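PppA (Pseudomonas aeruginosa, PDB 6JKV) probably acts as a metal-dependent protein serine/threonine phosphatase of the PP2C family, binds manganese, and is a key regulatory component of the type VI secretion system. Local coordinates at residues Glu45-Asp50 with Leu75-Leu80; Ala54-Val59 with Leu125-Gly130; Ser208-Ser213 with Ile254-Val259. One frame throughout, in Å; residues are numbered along the deposited sequence.

Interaction 1: residues Glu45-Asp50 with Leu75-Leu80; sequences EDASLD and LIVDTL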
loop_
_atom_site.group_PDB
_atom_site.type_symbol
_atom_site.label_atom_id
_atom_site.label_comp_id
_atom_site.label_asym_id
_atom_site.label_seq_id
_atom_site.Cartn_x
_atom_site.Cartn_y
_atom_site.Cartn_z
ATOM N N GLU A 45 13.251 -0.787 1.534
ATOM C CA GLU A 45 12.431 -1.227 2.692
ATOM C C GLU A 45 10.965 -1.330 2.276
ATOM O O GLU A 45 10.158 -1.805 3.100
ATOM C CB GLU A 45 12.595 -0.273 3.872
ATOM C CG GLU A 45 13.959 -0.362 4.504
ATOM C CD GLU A 45 14.281 0.822 5.398
ATOM O OE1 GLU A 45 13.773 0.855 6.543
ATOM O OE2 GLU A 45 15.051 1.706 4.951
ATOM N N ASP A 46 10.635 -0.908 1.048
ATOM C CA ASP A 46 9.296 -1.145 0.457
ATOM C C ASP A 46 9.142 -2.641 0.184
ATOM O O ASP A 46 10.128 -3.289 -0.183
ATOM C CB ASP A 46 9.078 -0.352 -0.837
ATOM C CG ASP A 46 8.683 1.106 -0.650
ATOM O OD1 ASP A 46 8.741 1.616 0.503
ATOM O OD2 ASP A 46 8.321 1.727 -1.667
ATOM N N ALA A 47 7.941 -3.168 0.381
ATOM C CA ALA A 47 7.571 -4.547 -0.007
ATOM C C ALA A 47 6.178 -4.527 -0.625
ATOM O O ALA A 47 5.422 -3.561 -0.398
ATOM C CB ALA A 47 7.618 -5.472 1.186
ATOM N N SER A 48 5.862 -5.552 -1.398
ATOM C CA SER A 48 4.533 -5.683 -2.023
ATOM C C SER A 48 4.160 -7.155 -2.106
ATOM O O SER A 48 5.050 -8.003 -2.098
ATOM C CB SER A 48 4.482 -5.001 -3.368
ATOM O OG SER A 48 5.289 -5.675 -4.313
ATOM N N LEU A 49 2.856 -7.412 -2.149
ATOM C CA LEU A 49 2.285 -8.742 -2.427
ATOM C C LEU A 49 1.261 -8.595 -3.555
ATOM O O LEU A 49 0.274 -7.842 -3.395
ATOM C CB LEU A 49 1.639 -9.320 -1.169
ATOM C CG LEU A 49 0.919 -10.642 -1.419
ATOM C CD1 LEU A 49 1.939 -11.752 -1.636
ATOM C CD2 LEU A 49 -0.045 -10.992 -0.296
ATOM N N ASP A 50 1.499 -9.298 -4.656
ATOM C CA ASP A 50 0.598 -9.320 -5.828
ATOM C C ASP A 50 -0.033 -10.712 -5.903
ATOM O O ASP A 50 0.519 -11.570 -6.600
ATOM C CB ASP A 50 1.374 -8.927 -7.085
ATOM C CG ASP A 50 0.510 -8.859 -8.328
ATOM O OD1 ASP A 50 -0.697 -8.555 -8.189
ATOM O OD2 ASP A 50 1.038 -9.120 -9.431
ATOM N N LEU A 75 7.659 -9.289 6.628
ATOM C CA LEU A 75 6.823 -10.057 7.592
ATOM C C LEU A 75 5.342 -9.792 7.289
ATOM O O LEU A 75 4.528 -10.731 7.369
ATOM C CB LEU A 75 7.164 -9.672 9.036
ATOM C CG LEU A 75 6.310 -10.371 10.099
ATOM C CD1 LEU A 75 6.429 -11.883 9.990
ATOM C CD2 LEU A 75 6.675 -9.909 11.503
ATOM N N ILE A 76 5.001 -8.546 6.973
ATOM C CA ILE A 76 3.616 -8.174 6.582
ATOM C C ILE A 76 3.204 -9.007 5.365
ATOM O O ILE A 76 2.150 -9.669 5.425
ATOM C CB ILE A 76 3.511 -6.665 6.308
ATOM C CG1 ILE A 76 3.411 -5.863 7.607
ATOM C CG2 ILE A 76 2.354 -6.361 5.374
ATOM C CD1 ILE A 76 3.602 -4.382 7.411
ATOM N N VAL A 77 3.991 -8.947 4.288
ATOM C CA VAL A 77 3.592 -9.552 2.988
ATOM C C VAL A 77 3.521 -11.074 3.158
ATOM O O VAL A 77 2.570 -11.672 2.636
ATOM C CB VAL A 77 4.497 -9.120 1.814
ATOM C CG1 VAL A 77 4.414 -7.617 1.566
ATOM C CG2 VAL A 77 5.935 -9.540 2.009
ATOM N N ASP A 78 4.454 -11.671 3.897
ATOM C CA ASP A 78 4.490 -13.143 4.097
ATOM C C ASP A 78 3.325 -13.608 4.975
ATOM O O ASP A 78 2.765 -14.680 4.672
ATOM C CB ASP A 78 5.801 -13.610 4.725
ATOM C CG ASP A 78 7.018 -13.389 3.844
ATOM O OD1 ASP A 78 6.835 -13.146 2.625
ATOM O OD2 ASP A 78 8.144 -13.438 4.386
ATOM N N THR A 79 3.015 -12.880 6.050
ATOM C CA THR A 79 1.891 -13.226 6.955
ATOM C C THR A 79 0.569 -13.119 6.184
ATOM O O THR A 79 -0.294 -14.011 6.335
ATOM C CB THR A 79 1.882 -12.350 8.217
ATOM O OG1 THR A 79 3.133 -12.495 8.898
ATOM C CG2 THR A 79 0.738 -12.708 9.145
ATOM N N LEU A 80 0.414 -12.073 5.370
ATOM C CA LEU A 80 -0.855 -11.853 4.631
ATOM C C LEU A 80 -0.972 -12.888 3.512
ATOM O O LEU A 80 -2.091 -13.373 3.269
ATOM C CB LEU A 80 -0.911 -10.419 4.107
ATOM C CG LEU A 80 -1.086 -9.351 5.189
ATOM C CD1 LEU A 80 -1.440 -8.018 4.554
ATOM C CD2 LEU A 80 -2.138 -9.754 6.223
#

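Interaction 2: residues Ala54-Val59 with Leu125-Gly130; sequences AGLWVV and LLAARG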
loop_
_atom_site.group_PDB
_atom_site.type_symbol
_atom_site.label_atom_id
_atom_site.label_comp_id
_atom_site.label_asym_id
_atom_site.label_seq_id
_atom_site.Cartn_x
_atom_site.Cartn_y
_atom_site.Cartn_z
ATOM N N ALA A 54 -5.670 -14.848 -4.748
ATOM C CA ALA A 54 -6.358 -14.748 -3.440
ATOM C C ALA A 54 -7.191 -13.465 -3.363
ATOM O O ALA A 54 -7.729 -13.167 -2.265
ATOM C CB ALA A 54 -5.348 -14.802 -2.310
ATOM N N GLY A 55 -7.292 -12.733 -4.475
ATOM C CA GLY A 55 -7.936 -11.407 -4.520
ATOM C C GLY A 55 -7.285 -10.437 -3.550
ATOM O O GLY A 55 -8.012 -9.681 -2.925
ATOM N N LEU A 56 -5.958 -10.467 -3.431
ATOM C CA LEU A 56 -5.214 -9.689 -2.411
ATOM C C LEU A 56 -4.068 -8.934 -3.070
ATOM O O LEU A 56 -3.309 -9.546 -3.847
ATOM C CB LEU A 56 -4.659 -10.616 -1.330
ATOM C CG LEU A 56 -4.057 -9.893 -0.125
ATOM C CD1 LEU A 56 -5.087 -8.996 0.540
ATOM C CD2 LEU A 56 -3.515 -10.899 0.878
ATOM N N TRP A 57 -3.956 -7.649 -2.750
ATOM C CA TRP A 57 -2.859 -6.776 -3.230
ATOM C C TRP A 57 -2.406 -5.895 -2.076
ATOM O O TRP A 57 -3.260 -5.278 -1.434
ATOM C CB TRP A 57 -3.313 -5.963 -4.440
ATOM C CG TRP A 57 -3.848 -6.845 -5.520
ATOM C CD1 TRP A 57 -3.131 -7.477 -6.491
ATOM C CD2 TRP A 57 -5.218 -7.224 -5.720
ATOM N NE1 TRP A 57 -3.963 -8.215 -7.289
ATOM C CE2 TRP A 57 -5.252 -8.067 -6.845
ATOM C CE3 TRP A 57 -6.414 -6.920 -5.068
ATOM C CZ2 TRP A 57 -6.440 -8.607 -7.335
ATOM C CZ3 TRP A 57 -7.589 -7.454 -5.552
ATOM C CH2 TRP A 57 -7.598 -8.291 -6.664
ATOM N N VAL A 58 -1.105 -5.872 -1.824
ATOM C CA VAL A 58 -0.533 -5.228 -0.618
ATOM C C VAL A 58 0.677 -4.410 -1.052
ATOM O O VAL A 58 1.461 -4.899 -1.880
ATOM C CB VAL A 58 -0.164 -6.271 0.454
ATOM C CG1 VAL A 58 0.511 -5.617 1.649
ATOM C CG2 VAL A 58 -1.376 -7.081 0.897
ATOM N N VAL A 59 0.803 -3.208 -0.500
ATOM C CA VAL A 59 2.066 -2.428 -0.495
ATOM C C VAL A 59 2.367 -2.022 0.950
ATOM O O VAL A 59 1.451 -1.551 1.636
ATOM C CB VAL A 59 1.976 -1.216 -1.428
ATOM C CG1 VAL A 59 3.190 -0.310 -1.274
ATOM C CG2 VAL A 59 1.794 -1.642 -2.878
ATOM N N LEU A 125 -3.652 -2.275 1.698
ATOM C CA LEU A 125 -4.070 -3.494 0.978
ATOM C C LEU A 125 -5.428 -3.228 0.337
ATOM O O LEU A 125 -6.157 -2.333 0.794
ATOM C CB LEU A 125 -4.058 -4.719 1.904
ATOM C CG LEU A 125 -5.173 -4.861 2.937
ATOM C CD1 LEU A 125 -6.382 -5.591 2.367
ATOM C CD2 LEU A 125 -4.658 -5.606 4.164
ATOM N N LEU A 126 -5.686 -3.953 -0.747
ATOM C CA LEU A 126 -7.020 -4.073 -1.370
ATOM C C LEU A 126 -7.332 -5.563 -1.490
ATOM O O LEU A 126 -6.480 -6.311 -1.983
ATOM C CB LEU A 126 -7.015 -3.370 -2.728
ATOM C CG LEU A 126 -8.246 -3.600 -3.598
ATOM C CD1 LEU A 126 -9.400 -2.737 -3.116
ATOM C CD2 LEU A 126 -7.937 -3.330 -5.064
ATOM N N ALA A 127 -8.499 -5.975 -1.011
ATOM C CA ALA A 127 -9.013 -7.349 -1.161
ATOM C C ALA A 127 -10.329 -7.273 -1.924
ATOM O O ALA A 127 -11.159 -6.409 -1.581
ATOM C CB ALA A 127 -9.190 -7.992 0.186
ATOM N N ALA A 128 -10.493 -8.116 -2.938
ATOM C CA ALA A 128 -11.651 -8.076 -3.847
ATOM C C ALA A 128 -12.285 -9.460 -3.923
ATOM O O ALA A 128 -11.551 -10.465 -3.928
ATOM C CB ALA A 128 -11.242 -7.579 -5.214
ATOM N N ARG A 129 -13.616 -9.479 -3.952
ATOM C CA ARG A 129 -14.447 -10.670 -4.251
ATOM C C ARG A 129 -15.600 -10.224 -5.154
ATOM O O ARG A 129 -16.488 -9.507 -4.677
ATOM C CB ARG A 129 -14.987 -11.301 -2.967
ATOM C CG ARG A 129 -13.916 -11.881 -2.054
ATOM C CD ARG A 129 -13.280 -13.113 -2.658
ATOM N NE ARG A 129 -12.432 -13.795 -1.688
ATOM C CZ ARG A 129 -11.150 -13.519 -1.458
ATOM N NH1 ARG A 129 -10.540 -12.563 -2.143
ATOM N NH2 ARG A 129 -10.485 -14.209 -0.534
ATOM N N GLY A 130 -15.562 -10.617 -6.425
ATOM C CA GLY A 130 -16.569 -10.207 -7.418
ATOM C C GLY A 130 -16.695 -8.692 -7.496
ATOM O O GLY A 130 -15.678 -8.009 -7.784
#

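Interaction 3: residues Ser208-Ser213 with Ile254-Val259; sequences SFLLCS and ITALVV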
loop_
_atom_site.group_PDB
_atom_site.type_symbol
_atom_site.label_atom_id
_atom_site.label_comp_id
_atom_site.label_asym_id
_atom_site.label_seq_id
_atom_site.Cartn_x
_atom_site.Cartn_y
_atom_site.Cartn_z
ATOM N N SER A 208 -9.934 0.789 -12.270
ATOM C CA SER A 208 -8.487 0.601 -12.018
ATOM C C SER A 208 -8.183 1.041 -10.589
ATOM O O SER A 208 -8.907 1.909 -10.061
ATOM C CB SER A 208 -7.641 1.382 -12.985
ATOM O OG SER A 208 -7.328 0.601 -14.119
ATOM N N PHE A 209 -7.128 0.473 -10.020
ATOM C CA PHE A 209 -6.673 0.770 -8.646
ATOM C C PHE A 209 -5.159 0.882 -8.649
ATOM O O PHE A 209 -4.494 0.111 -9.351
ATOM C CB PHE A 209 -7.134 -0.312 -7.671
ATOM C CG PHE A 209 -8.620 -0.521 -7.668
ATOM C CD1 PHE A 209 -9.443 0.288 -6.910
ATOM C CD2 PHE A 209 -9.190 -1.527 -8.426
ATOM C CE1 PHE A 209 -10.814 0.090 -6.902
ATOM C CE2 PHE A 209 -10.562 -1.730 -8.412
ATOM C CZ PHE A 209 -11.368 -0.921 -7.652
ATOM N N LEU A 210 -4.650 1.828 -7.873
ATOM C CA LEU A 210 -3.203 1.994 -7.641
ATOM C C LEU A 210 -2.937 1.953 -6.140
ATOM O O LEU A 210 -3.488 2.798 -5.418
ATOM C CB LEU A 210 -2.734 3.323 -8.234
ATOM C CG LEU A 210 -1.332 3.740 -7.794
ATOM C CD1 LEU A 210 -0.291 2.859 -8.467
ATOM C CD2 LEU A 210 -1.077 5.208 -8.086
ATOM N N LEU A 211 -2.140 0.979 -5.718
ATOM C CA LEU A 211 -1.506 0.941 -4.384
ATOM C C LEU A 211 -0.066 1.430 -4.553
ATOM O O LEU A 211 0.643 0.956 -5.482
ATOM C CB LEU A 211 -1.542 -0.486 -3.836
ATOM C CG LEU A 211 -2.924 -1.077 -3.558
ATOM C CD1 LEU A 211 -3.599 -1.591 -4.824
ATOM C CD2 LEU A 211 -2.803 -2.212 -2.547
ATOM N N CYS A 212 0.373 2.352 -3.703
ATOM C CA CYS A 212 1.736 2.908 -3.842
ATOM C C CYS A 212 2.277 3.357 -2.492
ATOM O O CYS A 212 1.490 3.634 -1.564
ATOM C CB CYS A 212 1.777 4.047 -4.859
ATOM S SG CYS A 212 0.925 5.568 -4.364
ATOM N N SER A 213 3.600 3.381 -2.397
ATOM C CA SER A 213 4.322 4.011 -1.280
ATOM C C SER A 213 4.446 5.497 -1.589
ATOM O O SER A 213 4.239 5.885 -2.760
ATOM C CB SER A 213 5.652 3.361 -1.047
ATOM O OG SER A 213 6.523 3.544 -2.156
ATOM N N ILE A 254 10.444 3.550 -4.240
ATOM C CA ILE A 254 9.213 3.841 -5.016
ATOM C C ILE A 254 8.619 2.507 -5.445
ATOM O O ILE A 254 9.312 1.753 -6.139
ATOM C CB ILE A 254 9.502 4.780 -6.204
ATOM C CG1 ILE A 254 8.274 4.907 -7.105
ATOM C CG2 ILE A 254 10.738 4.345 -6.977
ATOM C CD1 ILE A 254 8.287 6.155 -7.962
ATOM N N THR A 255 7.390 2.236 -5.007
ATOM C CA THR A 255 6.662 0.998 -5.354
ATOM C C THR A 255 5.292 1.372 -5.915
ATOM O O THR A 255 4.644 2.280 -5.358
ATOM C CB THR A 255 6.534 0.070 -4.143
ATOM O OG1 THR A 255 7.846 -0.152 -3.630
ATOM C CG2 THR A 255 5.882 -1.252 -4.501
ATOM N N ALA A 256 4.887 0.692 -6.983
ATOM C CA ALA A 256 3.565 0.861 -7.612
ATOM C C ALA A 256 2.984 -0.523 -7.885
ATOM O O ALA A 256 3.721 -1.417 -8.344
ATOM C CB ALA A 256 3.677 1.686 -8.872
ATOM N N LEU A 257 1.710 -0.682 -7.555
ATOM C CA LEU A 257 0.940 -1.916 -7.824
ATOM C C LEU A 257 -0.402 -1.497 -8.414
ATOM O O LEU A 257 -1.133 -0.724 -7.752
ATOM C CB LEU A 257 0.775 -2.697 -6.520
ATOM C CG LEU A 257 0.483 -4.185 -6.672
ATOM C CD1 LEU A 257 1.022 -4.973 -5.478
ATOM C CD2 LEU A 257 -1.012 -4.395 -6.832
ATOM N N VAL A 258 -0.689 -1.959 -9.630
ATOM C CA VAL A 258 -1.921 -1.577 -10.370
ATOM C C VAL A 258 -2.800 -2.815 -10.510
ATOM O O VAL A 258 -2.279 -3.894 -10.839
ATOM C CB VAL A 258 -1.610 -0.912 -11.722
ATOM C CG1 VAL A 258 -2.845 -0.843 -12.617
ATOM C CG2 VAL A 258 -1.036 0.475 -11.499
ATOM N N VAL A 259 -4.085 -2.639 -10.228
ATOM C CA VAL A 259 -5.122 -3.688 -10.375
ATOM C C VAL A 259 -6.185 -3.144 -11.328
ATOM O O VAL A 259 -6.612 -1.980 -11.164
ATOM C CB VAL A 259 -5.723 -4.075 -9.014
ATOM C CG1 VAL A 259 -6.742 -5.195 -9.144
ATOM C CG2 VAL A 259 -4.640 -4.465 -8.020
#

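Interaction 1: residues Glu45-Asp50 with Leu75-Leu80
Val-77 has the largest share of this contact, setting its CG1 methyl against the strand backbone at Ser-48 and beside the methyl of Ala-47. CG1 lies 3.7 Å from Ser-48 C and 3.9 Å from Ala-47 CB, so one branch meets both a peptide group and the side chain before it. Its first torsion (-63°) explains the reach: CG1 extends opposite the carbonyl carbon and next to the backbone N, which aims it at the strand. The root of the same side chain meets a different residue, with Val-77 CB 4.1 Å from Leu-49 CB.

Leu-49 then runs on past the valine. With CG anti to the backbone N (chi1 175°), its CD2 methyl comes alongside the helix backbone, 4.0 Å from Val-77 O. Strand alternation accounts for the pattern, since the CB atoms of Ala-47 and Leu-49 face the helix while that of Ser-48 faces away; Ser-48 therefore contributes its peptide and not its hydroxyl.

The arrangement is one layer-to-layer joint of the PP2C alpha-beta-beta-alpha sandwich, where helix 69-82 packs on the outer face of a sheet that has strand 46-51 at its edge. The two axes come within 7.9 Å and run in nearly the same direction, 16° apart. Leu-80, one turn after Val-77, carries the helix surface further across the sheet, touching Val-58 and Leu-125, while Ile-76 packs on Val-103 of helix 89-114. Within the helix, Leu-75 O takes two donors from opposite faces of its carbonyl plane, Thr-79 N at 2.9 Å and Thr-79 OG1 at 2.7 Å, which ties the threonine hydroxyl back onto its own helix. Toward the start of the strand, the Ala-47 side chain is about 10 Å from a bound manganese ion.

Interaction 2: residues Ala54-Val59 with Leu125-Gly130
Trp-57 and Leu-126 form the central hydrogen-bonded pair of two antiparallel strands whose axes run at 177°. Trp-57 N donates to Leu-126 O at 3.0 Å and Leu-126 N to Trp-57 O at 2.8 Å; the pairs Leu-56 with Ala-127 and Val-58 with Leu-125, both non-hydrogen-bonded, flank it.

From CB the indole lies along the strand, one face toward the Gly-55 backbone and its six-membered edge toward Leu-126 and Ala-128. The first torsion puts CG opposite the carbonyl carbon and beside the backbone N; chi2 of -85° then turns that edge to 125-130. CB and CD2 are each at loose contact distance from Leu-126 O. Trp-57 CE3 comes closest, 3.1 Å from Leu-126 O, which lies near the ring plane, and 3.9 Å from Leu-126 CD2. Beyond it CZ3 abuts Ala-128 CB at 3.7 Å, edge-on and in plane, and CH2 touches the same methyl. Gly-55 C sits 3.6 Å above the ring plane, offset toward the rim. On the five-membered side, NE1 makes a weak hydrogen bond to Ser-31 OG.

Where the strand begins, Gly-55 and Leu-56 form a G1 beta bulge against strand 46-51, with the glycine at positive phi. Arg-129 closes this end: NH1 donates hydrogen bonds to Ala-54 O (2.9 Å), from 43° above the carbonyl plane and tilted from the guanidinium plane, and to Ala-128 O (2.9 Å), which lies in the guanidinium plane. NH2 bonds Ala-86 O, and the guanidinium makes a cation-pi contact with Tyr-92.

Leu-56, Val-58, Leu-125 and Ala-127 lie on the face covered by helices 69-82 and 89-114, the latter through Tyr-92 on Leu-56 and Leu-96 on Leu-125; Trp-57 lies on the inner face, against Leu-257 and Val-259 of strand 254-261 of the facing sheet.

Interaction 3: residues Ser208-Ser213 with Ile254-Val259
Phe-209 with Val-259 and Leu-211 with Leu-257 are the hydrogen-bonded pairs of two antiparallel strands in the middle of the second sheet of the PP2C alpha-beta-beta-alpha sandwich. Each pair is closed by two backbone bonds: Phe-209 N to Val-259 O (2.8 Å) with Val-259 N to Phe-209 O (2.9 Å), and Leu-211 N to Leu-257 O (2.8 Å) with Leu-257 N to Leu-211 O (2.8 Å). The strands diverge from exact antiparallel by the sheet twist; their axes lie at 161°.

Side chains alternate between two faces. On one, Leu-210 reaches diagonally across the gap: a chi1 of 167° extends its CG away from the backbone N, and Leu-210 CD1 lies against the carbonyl of the partner strand, 3.7 Å from Leu-257 O, while touching Val-258 CG2 and Ala-256 CB. Cys-212 shares this face, its CB near Thr-255 O. The other face carries Phe-209, Leu-211, Leu-257 and Val-259, where Leu-211 CB and Leu-257 CB stand opposite each other across the bonded pair.

Further out, helix 234-247 covers the first face, with Leu-241 on Leu-210 and Val-237 and Val-238 on Val-258. The second face looks into the sandwich, where Leu-211 and Leu-257 touch Val-59 of strand 56-63. At the strand end near the metals, Ser-213 precedes the manganese ligand Asp-214, and its side chain is about 5 Å from a bound ion. Asp-46 OD2 is hydrogen-bonded to the hydroxyls of both Ser-213 and Thr-255, joining the ends of both strands to the other sheet; Thr-255 OG1 is bonded to Ser-35 OG as well. A chi1 of 65° sets Ser-213 OG between the backbone N and the carbonyl carbon, on a CB that already points at 254-259. Ser-213 N makes a weak bond to Thr-255 O, and Ser-213 OG accepts Thr-255 N at a long 3.3 Å.

From the N terminus, strand 46-51 comes first, and interaction 1 closes a loop when helix 69-82 returns to it after strand 56-63. That strand lies inside the loop and opens interaction 2, which closes only at strand 120-129, beyond helix 89-114; the two loops therefore cross. Interaction 3 follows in series, pairing 208-213 with 254-259 around a largely helical connection. Interactions 1 and 2 share one sheet, Leu-49 O being 2.9 Å from Val-58 N. Interaction 3 belongs to the facing sheet and meets interaction 2 through the sandwich interior, where Trp-57 CG lies 3.5 Å from Val-259 CG2; interactions 1 and 3 also touch near the metal end.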